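Local atomic coordinates of porin B (Pseudomonas putida, PDB entry 4GEY), a protein that forms a beta-barrel channel in the outer membrane and probably mediates selective uptake of sugars such as glucose across the outer membrane. Residues 44-49 and 70-75; 96-101 and 185-190. The protein carries 2 engineered substitutions. All coordinates share one frame; numbering follows the deposited sequence.

In the fold
Both contacts belong to the wall of the porin barrel and its sugar-binding lumen, with centres about 11 Å apart. Along the chain they come in series: interaction 1 closes the hairpin of strands 42-57 and 66-79, and interaction 2 then sets the next strand, 89-100, against the loop between helix 175-178 and strand 190-198. Strands 66-79 and 89-100 are neighbours, so the two contacts meet directly through Asp70 with Ser99 and Gln71 with Arg98. Interaction 1 thus supplies a stretch of wall with an outer face touched by detergent at one end, while interaction 2 lies on the inner side, where the loop helps to bind glucose.

Interaction 1. Residues 44-49 and 70-75; sequences FTLDYV and DQFALG. With C8E ((hydroxyethyloxy)tri(ethyloxy)octane), chain I.
Thr45, Asp47 and Val49 pair with Gly75, Ala73 and Gln71 through six backbone hydrogen bonds that run as reciprocal pairs along the antiparallel strands, whose axes approach to 4.7 Å. Between them, Leu46 faces Leu74 and Tyr48 faces Phe72 as non-hydrogen-bonded pairs, with CA-H...O contacts such as Tyr48 CA to Gln71 O at 3.4 Å.

The apolar contacts lie on the face that carries Leu46, Tyr48, Phe72 and Leu74. Tyr48 has CG anti to the backbone N (chi1 171°), which brings Tyr48 CD1 over the face of the Phe72 ring, 3.6 Å from Phe72 CZ and nearer the rim than the centre. The two ring planes stand 58° apart, an oblique meeting. At the edge of the same ring, Leu46 CD2 lies 4.2 Å from Phe72 CD1, while Leu46 CG packs on Leu74 CD2 at 4.0 Å.

Polar and detergent contacts gather round Tyr48. The carboxylate of Asp70 stands nearly perpendicular to the tyrosine ring, with OD2 at the ring edge, 3.6 Å from CE1. The C8E chain crosses one face of that ring, its O12 3.6 Å from CE2. Replacing Tyr48 by an alanine would remove the ring, and is likely to uncover one face of Phe72 and leave the detergent chain without the aromatic surface it lies on.

On the face of Thr45, Asp47, Val49, Gln71 and Ala73, Gln71 OE1 accepts hydrogen bonds from Arg98 and Trp186 of the sugar site. Leucine and aromatic side chains predominate toward detergent, beside Asp70, and a mixed set faces the lumen, as is characteristic of an outer-membrane beta-barrel hairpin.

Interaction 2. Residues 96-101 and 185-190; sequences TERSGR and NWPVSQ. With BGC (beta-D-glucopyranose), chain B; DMU (decyl-beta-D-maltopyranoside), chain N; C8E ((hydroxyethyloxy)tri(ethyloxy)octane), chain I.
Pro187 sets its CG and CD over one face of the Arg98 guanidinium, CG 3.5 Å above its centre, and this meeting is the close-packed heart of the contact. The arginine chain runs extended from CG to NE (chi2 177°), which carries the charged group from the strand out to the proline and the bound glucose. With one face covered by Pro187, the guanidinium uses its edge for the sugar: NH2 donates a hydrogen bond to BGC O3, which lies near the group's plane, at an N-H...O angle of 139°. NH1 is held by Gly124 O and NE by Gln71 OE1, so that three bonds together would limit rotation of the group.

Thr96 fills the adjoining space with both its branches. CG2 packs obliquely on the indole of Trp186, 3.4 Å from CZ2, while OG1 comes 3.4 Å from Pro187 CB and is hydrogen-bonded to Thr132. The peptide before Pro187 is cis, and Val188 N bonds to Asn185 O at 2.9 Å, closing a type VI turn. That turn presents Trp186 O to the sugar, where it accepts a weak hydrogen bond from BGC O4 at 3.0 Å.

Contact is looser at the five-membered ring of the indole, where Trp186 CD1 and Arg98 NH2 stay 4.1 Å apart. Farther along the strand the segments diverge: Ser99 CB lies 3.7 Å from C8E C3, and Arg101 NH2 donates to DMU O3 at 3.1 Å.

Strand 89-100 runs here between strands 66-79 and 129-140. The loop leading from helix 175-178 to strand 190-198 folds against their inner side, with Trp186 touching Ala73 and Thr132, and Pro187 O hydrogen-bonded to Thr132.

Interaction 1. Residues 44-49 and 70-75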
loop_
_atom_site.group_PDB
_atom_site.type_symbol
_atom_site.label_atom_id
_atom_site.label_comp_id
_atom_site.label_asym_id
_atom_site.label_seq_id
_atom_site.Cartn_x
_atom_site.Cartn_y
_atom_site.Cartn_z
ATOM N N PHE A 44 10.393 6.609 -20.858
ATOM C CA PHE A 44 10.004 7.724 -20.000
ATOM C C PHE A 44 8.505 7.714 -19.771
ATOM O O PHE A 44 7.727 7.567 -20.714
ATOM C CB PHE A 44 10.421 9.067 -20.607
ATOM C CG PHE A 44 11.907 9.229 -20.772
ATOM C CD1 PHE A 44 12.703 9.585 -19.693
ATOM C CD2 PHE A 44 12.509 9.040 -22.011
ATOM C CE1 PHE A 44 14.079 9.736 -19.848
ATOM C CE2 PHE A 44 13.877 9.195 -22.173
ATOM C CZ PHE A 44 14.666 9.539 -21.089
ATOM N N THR A 45 8.101 7.871 -18.515
ATOM C CA THR A 45 6.690 7.819 -18.168
ATOM C C THR A 45 6.260 8.935 -17.229
ATOM O O THR A 45 7.025 9.374 -16.377
ATOM C CB THR A 45 6.375 6.500 -17.492
ATOM O OG1 THR A 45 7.170 6.394 -16.306
ATOM C CG2 THR A 45 6.721 5.358 -18.428
ATOM N N LEU A 46 5.019 9.378 -17.383
ATOM C CA LEU A 46 4.438 10.375 -16.490
ATOM C C LEU A 46 3.017 9.946 -16.181
ATOM O O LEU A 46 2.109 10.126 -16.992
ATOM C CB LEU A 46 4.446 11.763 -17.135
ATOM C CG LEU A 46 4.533 12.957 -16.178
ATOM C CD1 LEU A 46 3.579 14.079 -16.590
ATOM C CD2 LEU A 46 4.324 12.557 -14.715
ATOM N N ASP A 47 2.835 9.363 -15.003
ATOM C CA ASP A 47 1.564 8.764 -14.633
ATOM C C ASP A 47 0.830 9.588 -13.601
ATOM O O ASP A 47 1.440 10.120 -12.673
ATOM C CB ASP A 47 1.810 7.376 -14.090
ATOM C CG ASP A 47 2.484 6.498 -15.094
ATOM O OD1 ASP A 47 2.009 6.496 -16.242
ATOM O OD2 ASP A 47 3.493 5.840 -14.756
ATOM N N TYR A 48 -0.488 9.673 -13.757
ATOM C CA TYR A 48 -1.320 10.446 -12.847
ATOM C C TYR A 48 -2.353 9.604 -12.121
ATOM O O TYR A 48 -2.952 8.709 -12.706
ATOM C CB TYR A 48 -2.038 11.528 -13.636
ATOM C CG TYR A 48 -3.097 12.264 -12.859
ATOM C CD1 TYR A 48 -2.764 13.322 -12.029
ATOM C CD2 TYR A 48 -4.432 11.913 -12.975
ATOM C CE1 TYR A 48 -3.736 14.004 -11.334
ATOM C CE2 TYR A 48 -5.399 12.579 -12.283
ATOM C CZ TYR A 48 -5.048 13.621 -11.473
ATOM O OH TYR A 48 -6.026 14.277 -10.790
ATOM N N VAL A 49 -2.575 9.904 -10.850
ATOM C CA VAL A 49 -3.655 9.268 -10.098
ATOM C C VAL A 49 -4.385 10.329 -9.310
ATOM O O VAL A 49 -3.767 11.047 -8.536
ATOM C CB VAL A 49 -3.144 8.191 -9.087
ATOM C CG1 VAL A 49 -4.314 7.602 -8.300
ATOM C CG2 VAL A 49 -2.374 7.106 -9.796
ATOM N N ASP A 70 -4.170 13.730 -4.993
ATOM C CA ASP A 70 -3.624 13.164 -6.226
ATOM C C ASP A 70 -2.115 12.893 -6.201
ATOM O O ASP A 70 -1.430 13.162 -5.208
ATOM C CB ASP A 70 -4.024 13.998 -7.457
ATOM C CG ASP A 70 -3.368 15.382 -7.499
ATOM O OD1 ASP A 70 -2.518 15.702 -6.640
ATOM O OD2 ASP A 70 -3.712 16.163 -8.421
ATOM N N GLN A 71 -1.608 12.369 -7.309
ATOM C CA GLN A 71 -0.200 12.004 -7.402
ATOM C C GLN A 71 0.247 12.026 -8.851
ATOM O O GLN A 71 -0.456 11.540 -9.744
ATOM C CB GLN A 71 0.043 10.621 -6.778
ATOM C CG GLN A 71 1.473 10.093 -6.862
ATOM C CD GLN A 71 1.598 8.621 -6.388
ATOM O OE1 GLN A 71 1.861 8.338 -5.209
ATOM N NE2 GLN A 71 1.411 7.691 -7.313
ATOM N N PHE A 72 1.403 12.637 -9.080
ATOM C CA PHE A 72 2.078 12.553 -10.362
ATOM C C PHE A 72 3.321 11.703 -10.156
ATOM O O PHE A 72 3.970 11.788 -9.113
ATOM C CB PHE A 72 2.484 13.939 -10.852
ATOM C CG PHE A 72 1.366 14.717 -11.500
ATOM C CD1 PHE A 72 1.141 14.624 -12.873
ATOM C CD2 PHE A 72 0.557 15.562 -10.745
ATOM C CE1 PHE A 72 0.113 15.354 -13.482
ATOM C CE2 PHE A 72 -0.463 16.286 -11.340
ATOM C CZ PHE A 72 -0.685 16.182 -12.716
ATOM N N ALA A 73 3.654 10.875 -11.136
ATOM C CA ALA A 73 4.852 10.048 -11.035
ATOM C C ALA A 73 5.683 10.132 -12.317
ATOM O O ALA A 73 5.228 9.751 -13.393
ATOM C CB ALA A 73 4.477 8.615 -10.710
ATOM N N LEU A 74 6.901 10.642 -12.194
ATOM C CA LEU A 74 7.760 10.891 -13.343
ATOM C C LEU A 74 8.836 9.818 -13.326
ATOM O O LEU A 74 9.525 9.653 -12.325
ATOM C CB LEU A 74 8.356 12.299 -13.226
ATOM C CG LEU A 74 9.085 13.050 -14.344
ATOM C CD1 LEU A 74 10.573 12.798 -14.290
ATOM C CD2 LEU A 74 8.530 12.663 -15.693
ATOM N N GLY A 75 8.971 9.069 -14.416
ATOM C CA GLY A 75 9.834 7.901 -14.404
ATOM C C GLY A 75 10.807 7.793 -15.561
ATOM O O GLY A 75 10.551 8.267 -16.675
HETATM C C2 C8E I . -0.716 19.833 -8.271
HETATM C C3 C8E I . -2.147 19.591 -7.795
HETATM C C4 C8E I . -3.077 20.764 -8.118
HETATM C C5 C8E I . -4.387 20.270 -8.734
HETATM C C6 C8E I . -4.341 20.303 -10.260
HETATM C C7 C8E I . -4.780 18.974 -10.875
HETATM C C8 C8E I . -4.675 18.996 -12.401
HETATM O O9 C8E I . -4.346 17.726 -12.939
HETATM C C10 C8E I . -5.424 17.040 -13.562
HETATM C C11 C8E I . -4.891 15.868 -14.401
HETATM O O12 C8E I . -5.928 15.034 -14.907
HETATM C C13 C8E I . -5.507 14.166 -15.951
HETATM C C14 C8E I . -6.679 13.693 -16.817
#

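Interaction 2. Residues 96-101 and 185-190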
loop_
_atom_site.group_PDB
_atom_site.type_symbol
_atom_site.label_atom_id
_atom_site.label_comp_id
_atom_site.label_asym_id
_atom_site.label_seq_id
_atom_site.Cartn_x
_atom_site.Cartn_y
_atom_site.Cartn_z
ATOM N N THR A 96 8.028 11.488 -7.455
ATOM C CA THR A 96 6.596 11.720 -7.297
ATOM C C THR A 96 6.336 13.053 -6.609
ATOM O O THR A 96 7.178 13.544 -5.857
ATOM C CB THR A 96 5.878 10.571 -6.514
ATOM O OG1 THR A 96 6.448 10.416 -5.208
ATOM C CG2 THR A 96 5.997 9.253 -7.249
ATOM N N GLU A 97 5.193 13.661 -6.911
ATOM C CA GLU A 97 4.645 14.700 -6.053
ATOM C C GLU A 97 3.168 14.416 -5.851
ATOM O O GLU A 97 2.472 13.986 -6.770
ATOM C CB GLU A 97 4.886 16.119 -6.579
ATOM C CG GLU A 97 3.858 16.613 -7.583
ATOM C CD GLU A 97 3.316 17.995 -7.247
ATOM O OE1 GLU A 97 2.837 18.183 -6.105
ATOM O OE2 GLU A 97 3.361 18.890 -8.129
ATOM N N ARG A 98 2.715 14.625 -4.621
ATOM C CA ARG A 98 1.346 14.363 -4.231
ATOM C C ARG A 98 0.751 15.655 -3.700
ATOM O O ARG A 98 1.466 16.478 -3.156
ATOM C CB ARG A 98 1.338 13.319 -3.119
ATOM C CG ARG A 98 1.771 11.933 -3.547
ATOM C CD ARG A 98 1.794 11.018 -2.352
ATOM N NE ARG A 98 1.619 9.621 -2.714
ATOM C CZ ARG A 98 1.213 8.687 -1.864
ATOM N NH1 ARG A 98 0.930 9.021 -0.615
ATOM N NH2 ARG A 98 1.074 7.433 -2.264
ATOM N N SER A 99 -0.558 15.828 -3.849
ATOM C CA SER A 99 -1.240 17.031 -3.376
ATOM C C SER A 99 -2.607 16.679 -2.841
ATOM O O SER A 99 -3.228 15.717 -3.297
ATOM C CB SER A 99 -1.422 18.022 -4.520
ATOM O OG SER A 99 -0.458 19.046 -4.448
ATOM N N GLY A 100 -3.092 17.464 -1.888
ATOM C CA GLY A 100 -4.477 17.345 -1.488
ATOM C C GLY A 100 -4.747 16.922 -0.065
ATOM O O GLY A 100 -3.836 16.801 0.752
ATOM N N ARG A 101 -6.027 16.694 0.217
ATOM C CA ARG A 101 -6.502 16.394 1.558
ATOM C C ARG A 101 -7.275 15.079 1.596
ATOM O O ARG A 101 -7.759 14.605 0.565
ATOM C CB ARG A 101 -7.398 17.533 2.053
ATOM C CG ARG A 101 -6.670 18.831 2.351
ATOM C CD ARG A 101 -7.571 19.788 3.106
ATOM N NE ARG A 101 -8.653 20.276 2.257
ATOM C CZ ARG A 101 -9.589 21.134 2.654
ATOM N NH1 ARG A 101 -9.587 21.603 3.896
ATOM N NH2 ARG A 101 -10.528 21.519 1.803
ATOM N N ASN A 185 6.125 1.884 2.044
ATOM C CA ASN A 185 5.927 1.700 0.618
ATOM C C ASN A 185 6.135 2.986 -0.170
ATOM O O ASN A 185 6.308 4.076 0.411
ATOM C CB ASN A 185 4.510 1.192 0.350
ATOM C CG ASN A 185 4.227 -0.147 1.017
ATOM O OD1 ASN A 185 5.049 -1.057 0.986
ATOM N ND2 ASN A 185 3.062 -0.266 1.625
ATOM N N TRP A 186 6.122 2.831 -1.498
ATOM C CA TRP A 186 5.848 3.923 -2.436
ATOM C C TRP A 186 4.839 4.862 -1.791
ATOM O O TRP A 186 3.741 4.438 -1.449
ATOM C CB TRP A 186 5.239 3.351 -3.716
ATOM C CG TRP A 186 4.800 4.387 -4.713
ATOM C CD1 TRP A 186 3.826 5.350 -4.544
ATOM C CD2 TRP A 186 5.297 4.564 -6.048
ATOM N NE1 TRP A 186 3.715 6.112 -5.669
ATOM C CE2 TRP A 186 4.596 5.650 -6.615
ATOM C CE3 TRP A 186 6.268 3.906 -6.821
ATOM C CZ2 TRP A 186 4.830 6.096 -7.908
ATOM C CZ3 TRP A 186 6.505 4.353 -8.101
ATOM C CH2 TRP A 186 5.791 5.440 -8.635
ATOM N N PRO A 187 5.156 6.158 -1.716
ATOM C CA PRO A 187 6.216 6.822 -2.478
ATOM C C PRO A 187 7.481 7.113 -1.691
ATOM O O PRO A 187 8.253 7.949 -2.158
ATOM C CB PRO A 187 5.569 8.161 -2.810
ATOM C CG PRO A 187 4.728 8.448 -1.573
ATOM C CD PRO A 187 4.315 7.132 -0.989
ATOM N N VAL A 188 7.686 6.482 -0.536
ATOM C CA VAL A 188 8.898 6.721 0.244
ATOM C C VAL A 188 10.003 5.818 -0.290
ATOM O O VAL A 188 9.746 4.665 -0.625
ATOM C CB VAL A 188 8.686 6.424 1.761
ATOM C CG1 VAL A 188 9.952 6.692 2.563
ATOM C CG2 VAL A 188 7.558 7.244 2.317
ATOM N N SER A 189 11.225 6.333 -0.384
ATOM C CA SER A 189 12.359 5.478 -0.738
ATOM C C SER A 189 13.324 5.346 0.432
ATOM O O SER A 189 13.317 6.175 1.344
ATOM C CB SER A 189 13.103 6.010 -1.961
ATOM O OG SER A 189 14.005 7.036 -1.589
ATOM N N GLN A 190 14.142 4.291 0.387
ATOM C CA GLN A 190 15.158 3.983 1.395
ATOM C C GLN A 190 16.249 3.202 0.695
ATOM O O GLN A 190 15.995 2.530 -0.310
ATOM C CB GLN A 190 14.620 3.049 2.479
ATOM C CG GLN A 190 13.494 3.569 3.309
ATOM C CD GLN A 190 12.346 2.605 3.325
ATOM O OE1 GLN A 190 11.928 2.097 2.278
ATOM N NE2 GLN A 190 11.830 2.324 4.519
HETATM C C2 BGC B . -0.334 6.353 0.781
HETATM C C3 BGC B . -0.267 5.222 -0.039
HETATM C C4 BGC B . 1.004 4.515 0.101
HETATM C C5 BGC B . 1.332 4.125 1.575
HETATM C C6 BGC B . 2.598 3.681 1.786
HETATM C C1 BGC B . -0.212 6.024 2.177
HETATM O O1 BGC B . -0.278 7.196 2.908
HETATM O O2 BGC B . -1.616 7.026 0.550
HETATM O O3 BGC B . -0.480 5.641 -1.431
HETATM O O4 BGC B . 0.984 3.389 -0.730
HETATM O O5 BGC B . 1.062 5.372 2.411
HETATM O O6 BGC B . 3.642 4.593 1.874
HETATM C C1 DMU N . -12.077 21.598 -2.991
HETATM C C2 DMU N . -11.976 22.417 -1.808
HETATM C C3 DMU N . -13.211 22.616 -1.012
HETATM C C4 DMU N . -14.116 21.364 -0.881
HETATM O O5 DMU N . -14.038 20.497 -2.152
HETATM C C6 DMU N . -12.759 20.341 -2.793
HETATM O O7 DMU N . -12.880 23.073 0.324
HETATM O O16 DMU N . -12.999 19.703 -4.047
HETATM C C18 DMU N . -12.839 18.303 -4.195
HETATM C C19 DMU N . -13.361 17.711 -5.525
HETATM C C22 DMU N . -12.689 18.205 -6.844
HETATM C C25 DMU N . -13.031 17.430 -8.113
HETATM C C28 DMU N . -12.013 16.482 -8.715
HETATM C C31 DMU N . -12.477 15.527 -9.799
HETATM O O49 DMU N . -10.720 21.302 -3.525
HETATM O O55 DMU N . -11.373 23.713 -2.157
HETATM C C57 DMU N . -15.415 21.698 -0.705
HETATM O O61 DMU N . -16.339 20.667 -0.598
HETATM C C5 DMU N . -12.942 24.523 2.158
HETATM C C7 DMU N . -13.506 23.607 3.100
HETATM C C8 DMU N . -14.986 23.667 3.220
HETATM C C9 DMU N . -15.801 23.994 1.910
HETATM O O1 DMU N . -14.874 24.332 0.710
HETATM C C10 DMU N . -13.412 24.287 0.796
HETATM O O2 DMU N . -15.473 22.478 3.788
HETATM O O3 DMU N . -11.467 24.483 2.197
HETATM O O4 DMU N . -12.889 23.895 4.386
HETATM C C11 DMU N . -16.659 24.984 2.106
HETATM O O6 DMU N . -17.662 24.784 3.036
HETATM C C2 C8E I . -0.716 19.833 -8.271
HETATM C C3 C8E I . -2.147 19.591 -7.795
HETATM C C4 C8E I . -3.077 20.764 -8.118
HETATM C C5 C8E I . -4.387 20.270 -8.734
HETATM C C6 C8E I . -4.341 20.303 -10.260
HETATM C C7 C8E I . -4.780 18.974 -10.875
HETATM C C8 C8E I . -4.675 18.996 -12.401
HETATM O O9 C8E I . -4.346 17.726 -12.939
HETATM C C10 C8E I . -5.424 17.040 -13.562
HETATM C C11 C8E I . -4.891 15.868 -14.401
HETATM O O12 C8E I . -5.928 15.034 -14.907
HETATM C C13 C8E I . -5.507 14.166 -15.951
HETATM C C14 C8E I . -6.679 13.693 -16.817
#